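Local coordinates for replication protein B (Plasmid RSF1010, PDB 3H20) that acts as the primase of its plasmid, making short primers on single-stranded DNA from nucleoside triphosphates for leading-strand replication, at residues 15-20 and 61-66. Residues are numbered along the deposited sequence; the frame is centred on the assembly and turned at random.
With DPO (diphosphate), chain E.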
loop_
_atom_site.group_PDB
_atom_site.type_symbol
_atom_site.label_atom_id
_atom_site.label_comp_id
_atom_site.label_asym_id
_atom_site.label_seq_id
_atom_site.Cartn_x
_atom_site.Cartn_y
_atom_site.Cartn_z
ATOM N N LYS A 15 -18.939 -18.213 14.744
ATOM C CA LYS A 15 -20.337 -17.895 14.447
ATOM C C LYS A 15 -20.524 -16.392 14.285
ATOM O O LYS A 15 -21.206 -15.953 13.351
ATOM C CB LYS A 15 -21.297 -18.439 15.520
ATOM C CG LYS A 15 -22.793 -18.095 15.261
ATOM C CD LYS A 15 -23.667 -18.500 16.446
ATOM C CE LYS A 15 -24.987 -17.729 16.482
ATOM N NZ LYS A 15 -25.868 -18.256 17.563
ATOM N N ALA A 16 -19.907 -15.612 15.182
ATOM C CA ALA A 16 -20.050 -14.152 15.171
ATOM C C ALA A 16 -19.393 -13.553 13.927
ATOM O O ALA A 16 -19.883 -12.560 13.357
ATOM C CB ALA A 16 -19.442 -13.548 16.426
ATOM N N MET A 17 -18.276 -14.143 13.522
ATOM C CA MET A 17 -17.599 -13.733 12.283
ATOM C C MET A 17 -18.443 -14.138 11.076
ATOM O O MET A 17 -18.591 -13.371 10.128
ATOM C CB MET A 17 -16.188 -14.305 12.213
ATOM C CG MET A 17 -15.202 -13.615 13.190
ATOM S SD MET A 17 -13.557 -14.361 13.164
ATOM C CE MET A 17 -12.849 -13.559 11.721
ATOM N N GLY A 18 -19.004 -15.343 11.126
ATOM C CA GLY A 18 -19.994 -15.772 10.153
ATOM C C GLY A 18 -19.497 -16.305 8.823
ATOM O O GLY A 18 -20.317 -16.659 7.969
ATOM N N CYS A 19 -18.178 -16.375 8.636
ATOM C CA CYS A 19 -17.611 -16.853 7.367
ATOM C C CYS A 19 -17.758 -18.362 7.196
ATOM O O CYS A 19 -17.805 -19.115 8.185
ATOM C CB CYS A 19 -16.124 -16.500 7.253
ATOM S SG CYS A 19 -15.681 -14.870 7.844
ATOM N N GLU A 20 -17.813 -18.798 5.939
ATOM C CA GLU A 20 -17.720 -20.222 5.622
ATOM C C GLU A 20 -16.290 -20.737 5.784
ATOM O O GLU A 20 -16.083 -21.857 6.264
ATOM C CB GLU A 20 -18.235 -20.508 4.207
ATOM C CG GLU A 20 -19.720 -20.192 4.009
ATOM C CD GLU A 20 -20.653 -21.165 4.729
ATOM O OE1 GLU A 20 -20.180 -22.211 5.251
ATOM O OE2 GLU A 20 -21.875 -20.889 4.763
ATOM N N VAL A 61 -1.810 -17.595 17.891
ATOM C CA VAL A 61 -2.838 -18.106 16.981
ATOM C C VAL A 61 -3.705 -16.949 16.463
ATOM O O VAL A 61 -4.336 -16.223 17.247
ATOM C CB VAL A 61 -3.737 -19.185 17.659
ATOM C CG1 VAL A 61 -4.696 -19.836 16.639
ATOM C CG2 VAL A 61 -2.877 -20.261 18.360
ATOM N N TYR A 62 -3.744 -16.807 15.141
ATOM C CA TYR A 62 -4.390 -15.682 14.473
ATOM C C TYR A 62 -5.485 -16.161 13.523
ATOM O O TYR A 62 -5.491 -17.325 13.095
ATOM C CB TYR A 62 -3.364 -14.882 13.670
ATOM C CG TYR A 62 -2.245 -14.264 14.486
ATOM C CD1 TYR A 62 -2.392 -13.005 15.070
ATOM C CD2 TYR A 62 -1.042 -14.932 14.660
ATOM C CE1 TYR A 62 -1.353 -12.425 15.815
ATOM C CE2 TYR A 62 -0.007 -14.368 15.401
ATOM C CZ TYR A 62 -0.170 -13.116 15.973
ATOM O OH TYR A 62 0.862 -12.573 16.709
ATOM N N ILE A 63 -6.408 -15.258 13.188
ATOM C CA ILE A 63 -7.579 -15.616 12.370
ATOM C C ILE A 63 -8.046 -14.433 11.518
ATOM O O ILE A 63 -7.962 -13.263 11.937
ATOM C CB ILE A 63 -8.767 -16.212 13.229
ATOM C CG1 ILE A 63 -9.882 -16.758 12.320
ATOM C CG2 ILE A 63 -9.359 -15.159 14.204
ATOM C CD1 ILE A 63 -11.026 -17.450 13.058
ATOM N N ARG A 64 -8.484 -14.750 10.305
ATOM C CA ARG A 64 -9.144 -13.789 9.422
ATOM C C ARG A 64 -10.035 -14.577 8.462
ATOM O O ARG A 64 -9.832 -15.788 8.287
ATOM C CB ARG A 64 -8.119 -12.949 8.640
ATOM C CG ARG A 64 -7.249 -13.751 7.662
ATOM C CD ARG A 64 -6.176 -12.899 6.982
ATOM N NE ARG A 64 -5.360 -13.723 6.089
ATOM C CZ ARG A 64 -4.150 -13.411 5.633
ATOM N NH1 ARG A 64 -3.570 -12.260 5.953
ATOM N NH2 ARG A 64 -3.509 -14.265 4.836
ATOM N N PRO A 65 -11.019 -13.902 7.838
ATOM C CA PRO A 65 -11.758 -14.559 6.758
ATOM C C PRO A 65 -10.817 -14.984 5.633
ATOM O O PRO A 65 -9.806 -14.310 5.373
ATOM C CB PRO A 65 -12.742 -13.474 6.286
ATOM C CG PRO A 65 -12.902 -12.560 7.496
ATOM C CD PRO A 65 -11.520 -12.535 8.102
ATOM N N ALA A 66 -11.122 -16.114 4.999
ATOM C CA ALA A 66 -10.305 -16.602 3.894
ATOM C C ALA A 66 -10.340 -15.622 2.724
ATOM O O ALA A 66 -11.296 -14.864 2.576
ATOM C CB ALA A 66 -10.775 -17.984 3.448
HETATM P P1 DPO E . -0.012 -9.070 17.638
HETATM O O1 DPO E . 0.540 -7.568 17.452
HETATM O O2 DPO E . 0.924 -10.010 16.920
HETATM O O3 DPO E . -1.483 -9.074 17.281
HETATM O O4 DPO E . 0.155 -9.307 19.231
HETATM P P2 DPO E . -0.439 -8.286 20.335
HETATM O O5 DPO E . 0.374 -7.024 20.170
HETATM O O6 DPO E . -1.906 -8.165 19.970
HETATM O O7 DPO E . -0.184 -8.983 21.646
#
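Tyr62 OH donates a hydrogen bond to O2 of the bound diphosphate, at 2.6 Å. Tyr62 lies on the strand 59-65, a middle strand of an antiparallel four-stranded sheet in the primase N-terminal domain. Asn151, Lys153 and Arg145 also bond the ligand and complete the pocket. The anion meets the Tyr62 ring at its edge, with O3 in the ring plane. A phenylalanine here would probably leave O2 without this donor and hold the diphosphate less firmly.

Further along the same strand, 61-66 packs against 15-20 at the end of the helix 6-17, and this packing is apolar. Met17 SD lies 4.0 Å from Ile63 CD1, the two side chains running past each other in opposite directions. Ile63 has CG1 anti to its backbone N (chi1 -172°) and an extended chain, which carries CD1 to the sulfur. The Met17 chain bends at chi3 (82°) and turns CE to Pro65 CD, also at 4.0 Å. Phe22 of the adjacent strand touches both Met17 and Ile63. Gly18, just after the helix, has positive phi and turns the chain toward Cys19. The Cys19 sulfur rests against the Pro65 ring, with SG 3.6 Å from both CB and CG.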